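Local coordinates for putative exported protein (Bacteroides fragilis, PDB 4RAA), which is of unknown function but folds as a six-bladed beta-propeller of the YWTD superfamily and is probably an exported lipoprotein, at residues Ser90-Ile104 with Thr131-Trp144. Residues are numbered along the deposited sequence; the frame is centred on the assembly and turned at random.
Sequences SSFFVDNNKNYIAAI and TSCCLQLEDGNLLW
A chi1 of -168° swings CG of Q136 away from the backbone N, and the extended chain carries its amide to the turn after strand 90-94, while F93, its CG held between backbone N and carbonyl carbon (chi1 68°), lays its ring beside C134. OE1 of Q136 accepts the backbone N of N96 at 2.7 Å in an almost straight bond, the donor lying nearly on the extension of the C=O bond. NE2 donates to G140 O, which helps fix the rotation of the amide, while OE1 links it to the D95-K98 turn. N96 returns the grip: its ND2 meets L137 O at 3.2 Å from above the carbonyl plane, opposite the face used by the N of G140.

Further along, the packing is apolar. SG of C134 comes obliquely to the F93 ring, 3.7 Å from CE1, and also lies over the centre of one face of the W144 ring. CD1 of I104 touches C134 CB at 3.8 Å and W144 CZ3 at 4.0 Å, and L135 CD2 reaches F93 CB. Beside this cluster, a water donates to S91 OG and accepts from the N of C134; S91 OG is also hydrogen-bonded to Q187. The axes of strands 90-94 and 134-136 run nearly parallel (8°), 6.6 Å apart at their closest, yet no direct backbone hydrogen bond joins them. Side chains and a water thus join two neighbouring sheets, consistent with the packing of adjacent blades in a six-bladed beta-propeller.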
loop_
_atom_site.group_PDB
_atom_site.type_symbol
_atom_site.label_atom_id
_atom_site.label_comp_id
_atom_site.label_asym_id
_atom_site.label_seq_id
_atom_site.Cartn_x
_atom_site.Cartn_y
_atom_site.Cartn_z
ATOM N N SER A 90 -11.339 2.294 -13.734
ATOM C CA SER A 90 -11.834 1.164 -14.513
ATOM C C SER A 90 -12.825 0.317 -13.719
ATOM O O SER A 90 -13.704 -0.295 -14.308
ATOM C CB SER A 90 -10.668 0.279 -14.938
ATOM O OG SER A 90 -9.909 -0.087 -13.805
ATOM N N SER A 91 -12.676 0.263 -12.397
ATOM C CA SER A 91 -13.537 -0.561 -11.546
ATOM C C SER A 91 -13.393 -0.224 -10.053
ATOM O O SER A 91 -12.566 0.596 -9.661
ATOM C CB SER A 91 -13.177 -2.048 -11.743
ATOM O OG SER A 91 -14.059 -2.884 -11.032
ATOM N N PHE A 92 -14.235 -0.858 -9.241
ATOM C CA PHE A 92 -14.160 -0.768 -7.778
ATOM C C PHE A 92 -14.856 -1.980 -7.134
ATOM O O PHE A 92 -15.486 -2.777 -7.818
ATOM C CB PHE A 92 -14.753 0.558 -7.263
ATOM C CG PHE A 92 -16.239 0.688 -7.481
ATOM C CD1 PHE A 92 -16.745 1.151 -8.693
ATOM C CD2 PHE A 92 -17.144 0.328 -6.473
ATOM C CE1 PHE A 92 -18.119 1.257 -8.898
ATOM C CE2 PHE A 92 -18.518 0.428 -6.679
ATOM C CZ PHE A 92 -19.008 0.898 -7.893
ATOM N N PHE A 93 -14.717 -2.123 -5.824
ATOM C CA PHE A 93 -15.409 -3.194 -5.085
ATOM C C PHE A 93 -15.552 -2.816 -3.626
ATOM O O PHE A 93 -14.861 -1.917 -3.147
ATOM C CB PHE A 93 -14.738 -4.577 -5.259
ATOM C CG PHE A 93 -13.375 -4.705 -4.614
ATOM C CD1 PHE A 93 -12.216 -4.301 -5.291
ATOM C CD2 PHE A 93 -13.240 -5.269 -3.331
ATOM C CE1 PHE A 93 -10.959 -4.436 -4.696
ATOM C CE2 PHE A 93 -11.987 -5.398 -2.737
ATOM C CZ PHE A 93 -10.849 -4.978 -3.414
ATOM N N VAL A 94 -16.481 -3.488 -2.953
ATOM C CA VAL A 94 -16.758 -3.288 -1.533
ATOM C C VAL A 94 -16.248 -4.562 -0.879
ATOM O O VAL A 94 -16.541 -5.649 -1.385
ATOM C CB VAL A 94 -18.279 -3.109 -1.296
ATOM C CG1 VAL A 94 -18.602 -2.961 0.193
ATOM C CG2 VAL A 94 -18.801 -1.917 -2.101
ATOM N N ASP A 95 -15.499 -4.457 0.227
ATOM C CA ASP A 95 -15.002 -5.670 0.882
ATOM C C ASP A 95 -16.178 -6.435 1.505
ATOM O O ASP A 95 -17.249 -5.861 1.741
ATOM C CB ASP A 95 -13.834 -5.415 1.868
ATOM C CG ASP A 95 -14.264 -4.818 3.200
ATOM O OD1 ASP A 95 -14.862 -3.714 3.183
ATOM O OD2 ASP A 95 -13.953 -5.430 4.261
ATOM N N ASN A 96 -15.967 -7.727 1.742
ATOM C CA ASN A 96 -17.000 -8.613 2.298
ATOM C C ASN A 96 -17.580 -8.121 3.637
ATOM O O ASN A 96 -18.773 -8.271 3.869
ATOM C CB ASN A 96 -16.471 -10.055 2.439
ATOM C CG ASN A 96 -16.053 -10.682 1.103
ATOM O OD1 ASN A 96 -16.435 -10.225 0.015
ATOM N ND2 ASN A 96 -15.250 -11.739 1.189
ATOM N N ASN A 97 -16.746 -7.514 4.484
ATOM C CA ASN A 97 -17.184 -6.948 5.778
ATOM C C ASN A 97 -17.840 -5.564 5.714
ATOM O O ASN A 97 -18.398 -5.127 6.709
ATOM C CB ASN A 97 -16.002 -6.855 6.751
ATOM C CG ASN A 97 -15.401 -8.200 7.083
ATOM O OD1 ASN A 97 -16.069 -9.231 7.034
ATOM N ND2 ASN A 97 -14.126 -8.191 7.451
ATOM N N LYS A 98 -17.765 -4.885 4.570
ATOM C CA LYS A 98 -18.308 -3.526 4.381
ATOM C C LYS A 98 -17.597 -2.507 5.283
ATOM O O LYS A 98 -18.232 -1.809 6.068
ATOM C CB LYS A 98 -19.847 -3.495 4.503
ATOM C CG LYS A 98 -20.516 -4.427 3.504
ATOM C CD LYS A 98 -22.014 -4.559 3.690
ATOM C CE LYS A 98 -22.548 -5.646 2.762
ATOM N NZ LYS A 98 -24.014 -5.850 2.883
ATOM N N ASN A 99 -16.264 -2.502 5.187
ATOM C CA ASN A 99 -15.374 -1.547 5.862
ATOM C C ASN A 99 -14.915 -0.487 4.858
ATOM O O ASN A 99 -14.952 0.707 5.168
ATOM C CB ASN A 99 -14.099 -2.212 6.383
ATOM C CG ASN A 99 -14.358 -3.294 7.399
ATOM O OD1 ASN A 99 -13.869 -4.416 7.251
ATOM N ND2 ASN A 99 -15.116 -2.970 8.442
ATOM N N TYR A 100 -14.464 -0.937 3.674
ATOM C CA TYR A 100 -13.928 -0.057 2.647
ATOM C C TYR A 100 -14.446 -0.262 1.243
ATOM O O TYR A 100 -14.924 -1.339 0.903
ATOM C CB TYR A 100 -12.402 -0.195 2.598
ATOM C CG TYR A 100 -11.827 -1.519 2.080
ATOM C CD1 TYR A 100 -11.689 -1.762 0.696
ATOM C CD2 TYR A 100 -11.363 -2.513 2.970
ATOM C CE1 TYR A 100 -11.138 -2.948 0.221
ATOM C CE2 TYR A 100 -10.807 -3.711 2.496
ATOM C CZ TYR A 100 -10.688 -3.921 1.118
ATOM O OH TYR A 100 -10.151 -5.093 0.615
ATOM N N ILE A 101 -14.271 0.791 0.432
ATOM C CA ILE A 101 -14.567 0.807 -1.004
ATOM C C ILE A 101 -13.210 1.083 -1.679
ATOM O O ILE A 101 -12.608 2.131 -1.451
ATOM C CB ILE A 101 -15.591 1.896 -1.402
ATOM C CG1 ILE A 101 -16.946 1.628 -0.746
ATOM C CG2 ILE A 101 -15.743 1.957 -2.926
ATOM C CD1 ILE A 101 -17.839 2.845 -0.703
ATOM N N ALA A 102 -12.753 0.142 -2.505
ATOM C CA ALA A 102 -11.454 0.202 -3.173
ATOM C C ALA A 102 -11.646 0.435 -4.662
ATOM O O ALA A 102 -12.144 -0.455 -5.352
ATOM C CB ALA A 102 -10.697 -1.100 -2.943
ATOM N N ALA A 103 -11.260 1.618 -5.144
ATOM C CA ALA A 103 -11.348 1.967 -6.565
ATOM C C ALA A 103 -9.961 1.838 -7.222
ATOM O O ALA A 103 -8.943 2.219 -6.616
ATOM C CB ALA A 103 -11.882 3.372 -6.722
ATOM N N ILE A 104 -9.945 1.318 -8.458
ATOM C CA ILE A 104 -8.734 1.083 -9.261
ATOM C C ILE A 104 -8.554 2.177 -10.321
ATOM O O ILE A 104 -9.345 2.264 -11.263
ATOM C CB ILE A 104 -8.779 -0.299 -9.967
ATOM C CG1 ILE A 104 -8.865 -1.425 -8.927
ATOM C CG2 ILE A 104 -7.551 -0.505 -10.874
ATOM C CD1 ILE A 104 -9.088 -2.805 -9.506
ATOM N N THR A 131 -3.517 -4.320 -14.488
ATOM C CA THR A 131 -4.852 -4.863 -14.213
ATOM C C THR A 131 -5.901 -3.738 -14.204
ATOM O O THR A 131 -5.555 -2.582 -13.972
ATOM C CB THR A 131 -4.857 -5.621 -12.864
ATOM O OG1 THR A 131 -6.138 -6.196 -12.636
ATOM C CG2 THR A 131 -4.509 -4.707 -11.680
ATOM N N SER A 132 -7.160 -4.081 -14.488
ATOM C CA SER A 132 -8.286 -3.106 -14.524
ATOM C C SER A 132 -9.451 -3.372 -13.558
ATOM O O SER A 132 -10.192 -2.456 -13.217
ATOM C CB SER A 132 -8.870 -3.036 -15.946
ATOM O OG SER A 132 -9.515 -4.243 -16.323
ATOM N N CYS A 133 -9.584 -4.600 -13.086
ATOM C CA CYS A 133 -10.758 -5.008 -12.337
ATOM C C CYS A 133 -10.399 -6.078 -11.298
ATOM O O CYS A 133 -9.555 -6.934 -11.580
ATOM C CB CYS A 133 -11.767 -5.458 -13.401
ATOM S SG CYS A 133 -12.716 -6.929 -13.077
ATOM N N CYS A 134 -11.025 -5.993 -10.111
ATOM C CA CYS A 134 -10.768 -6.888 -8.968
ATOM C C CYS A 134 -12.013 -7.165 -8.115
ATOM O O CYS A 134 -12.942 -6.364 -8.102
ATOM C CB CYS A 134 -9.677 -6.267 -8.072
ATOM S SG CYS A 134 -9.264 -7.128 -6.523
ATOM N N LEU A 135 -12.008 -8.297 -7.404
ATOM C CA LEU A 135 -13.091 -8.692 -6.476
ATOM C C LEU A 135 -12.588 -9.587 -5.342
ATOM O O LEU A 135 -11.715 -10.442 -5.561
ATOM C CB LEU A 135 -14.234 -9.404 -7.212
ATOM C CG LEU A 135 -15.394 -8.576 -7.775
ATOM C CD1 LEU A 135 -16.278 -9.496 -8.600
ATOM C CD2 LEU A 135 -16.209 -7.891 -6.670
ATOM N N GLN A 136 -13.158 -9.404 -4.148
ATOM C CA GLN A 136 -12.760 -10.189 -2.981
ATOM C C GLN A 136 -13.503 -11.520 -2.987
ATOM O O GLN A 136 -14.729 -11.538 -3.038
ATOM C CB GLN A 136 -13.033 -9.438 -1.668
ATOM C CG GLN A 136 -12.364 -10.101 -0.468
ATOM C CD GLN A 136 -12.469 -9.318 0.830
ATOM O OE1 GLN A 136 -13.508 -8.754 1.152
ATOM N NE2 GLN A 136 -11.398 -9.315 1.596
ATOM N N LEU A 137 -12.753 -12.621 -2.946
ATOM C CA LEU A 137 -13.314 -13.984 -2.852
ATOM C C LEU A 137 -13.806 -14.178 -1.417
ATOM O O LEU A 137 -13.242 -13.572 -0.505
ATOM C CB LEU A 137 -12.249 -15.037 -3.166
ATOM C CG LEU A 137 -11.622 -14.973 -4.565
ATOM C CD1 LEU A 137 -10.396 -15.877 -4.640
ATOM C CD2 LEU A 137 -12.638 -15.303 -5.655
ATOM N N GLU A 138 -14.809 -15.042 -1.215
ATOM C CA GLU A 138 -15.410 -15.256 0.125
ATOM C C GLU A 138 -14.374 -15.549 1.226
ATOM O O GLU A 138 -14.525 -15.069 2.357
ATOM C CB GLU A 138 -16.473 -16.363 0.126
ATOM C CG GLU A 138 -17.407 -16.285 1.343
ATOM C CD GLU A 138 -18.093 -17.594 1.722
ATOM O OE1 GLU A 138 -18.012 -18.605 0.981
ATOM O OE2 GLU A 138 -18.721 -17.606 2.806
ATOM N N ASP A 139 -13.326 -16.308 0.892
ATOM C CA ASP A 139 -12.250 -16.589 1.859
ATOM C C ASP A 139 -11.386 -15.367 2.257
ATOM O O ASP A 139 -10.646 -15.447 3.238
ATOM C CB ASP A 139 -11.378 -17.791 1.432
ATOM C CG ASP A 139 -10.619 -17.579 0.129
ATOM O OD1 ASP A 139 -10.448 -16.431 -0.343
ATOM O OD2 ASP A 139 -10.170 -18.600 -0.424
ATOM N N GLY A 140 -11.462 -14.269 1.500
ATOM C CA GLY A 140 -10.743 -13.021 1.809
ATOM C C GLY A 140 -9.695 -12.604 0.794
ATOM O O GLY A 140 -9.311 -11.431 0.749
ATOM N N ASN A 141 -9.226 -13.559 -0.010
ATOM C CA ASN A 141 -8.234 -13.288 -1.048
ATOM C C ASN A 141 -8.879 -12.511 -2.192
ATOM O O ASN A 141 -10.106 -12.488 -2.337
ATOM C CB ASN A 141 -7.645 -14.586 -1.595
ATOM C CG ASN A 141 -6.950 -15.415 -0.534
ATOM O OD1 ASN A 141 -6.337 -14.885 0.394
ATOM N ND2 ASN A 141 -7.042 -16.730 -0.667
ATOM N N LEU A 142 -8.038 -11.930 -3.037
ATOM C CA LEU A 142 -8.476 -11.029 -4.098
ATOM C C LEU A 142 -8.288 -11.659 -5.471
ATOM O O LEU A 142 -7.234 -12.236 -5.729
ATOM C CB LEU A 142 -7.652 -9.738 -3.998
ATOM C CG LEU A 142 -7.593 -9.085 -2.601
ATOM C CD1 LEU A 142 -6.531 -7.995 -2.559
ATOM C CD2 LEU A 142 -8.959 -8.559 -2.170
ATOM N N LEU A 143 -9.313 -11.566 -6.329
ATOM C CA LEU A 143 -9.236 -12.032 -7.724
ATOM C C LEU A 143 -9.076 -10.796 -8.587
ATOM O O LEU A 143 -9.924 -9.913 -8.534
ATOM C CB LEU A 143 -10.493 -12.791 -8.160
ATOM C CG LEU A 143 -10.544 -13.310 -9.613
ATOM C CD1 LEU A 143 -9.436 -14.321 -9.888
ATOM C CD2 LEU A 143 -11.898 -13.927 -9.927
ATOM N N TRP A 144 -7.986 -10.747 -9.354
ATOM C CA TRP A 144 -7.677 -9.663 -10.297
ATOM C C TRP A 144 -7.576 -10.258 -11.701
ATOM O O TRP A 144 -7.269 -11.453 -11.843
ATOM C CB TRP A 144 -6.299 -9.062 -10.019
ATOM C CG TRP A 144 -6.014 -8.576 -8.658
ATOM C CD1 TRP A 144 -5.697 -9.333 -7.561
ATOM C CD2 TRP A 144 -5.886 -7.218 -8.261
ATOM N NE1 TRP A 144 -5.429 -8.521 -6.489
ATOM C CE2 TRP A 144 -5.533 -7.216 -6.889
ATOM C CE3 TRP A 144 -6.051 -5.992 -8.925
ATOM C CZ2 TRP A 144 -5.346 -6.040 -6.167
ATOM C CZ3 TRP A 144 -5.870 -4.814 -8.210
ATOM C CH2 TRP A 144 -5.514 -4.848 -6.832
HETATM O O HOH W 1 -12.332 -3.639 -8.816
#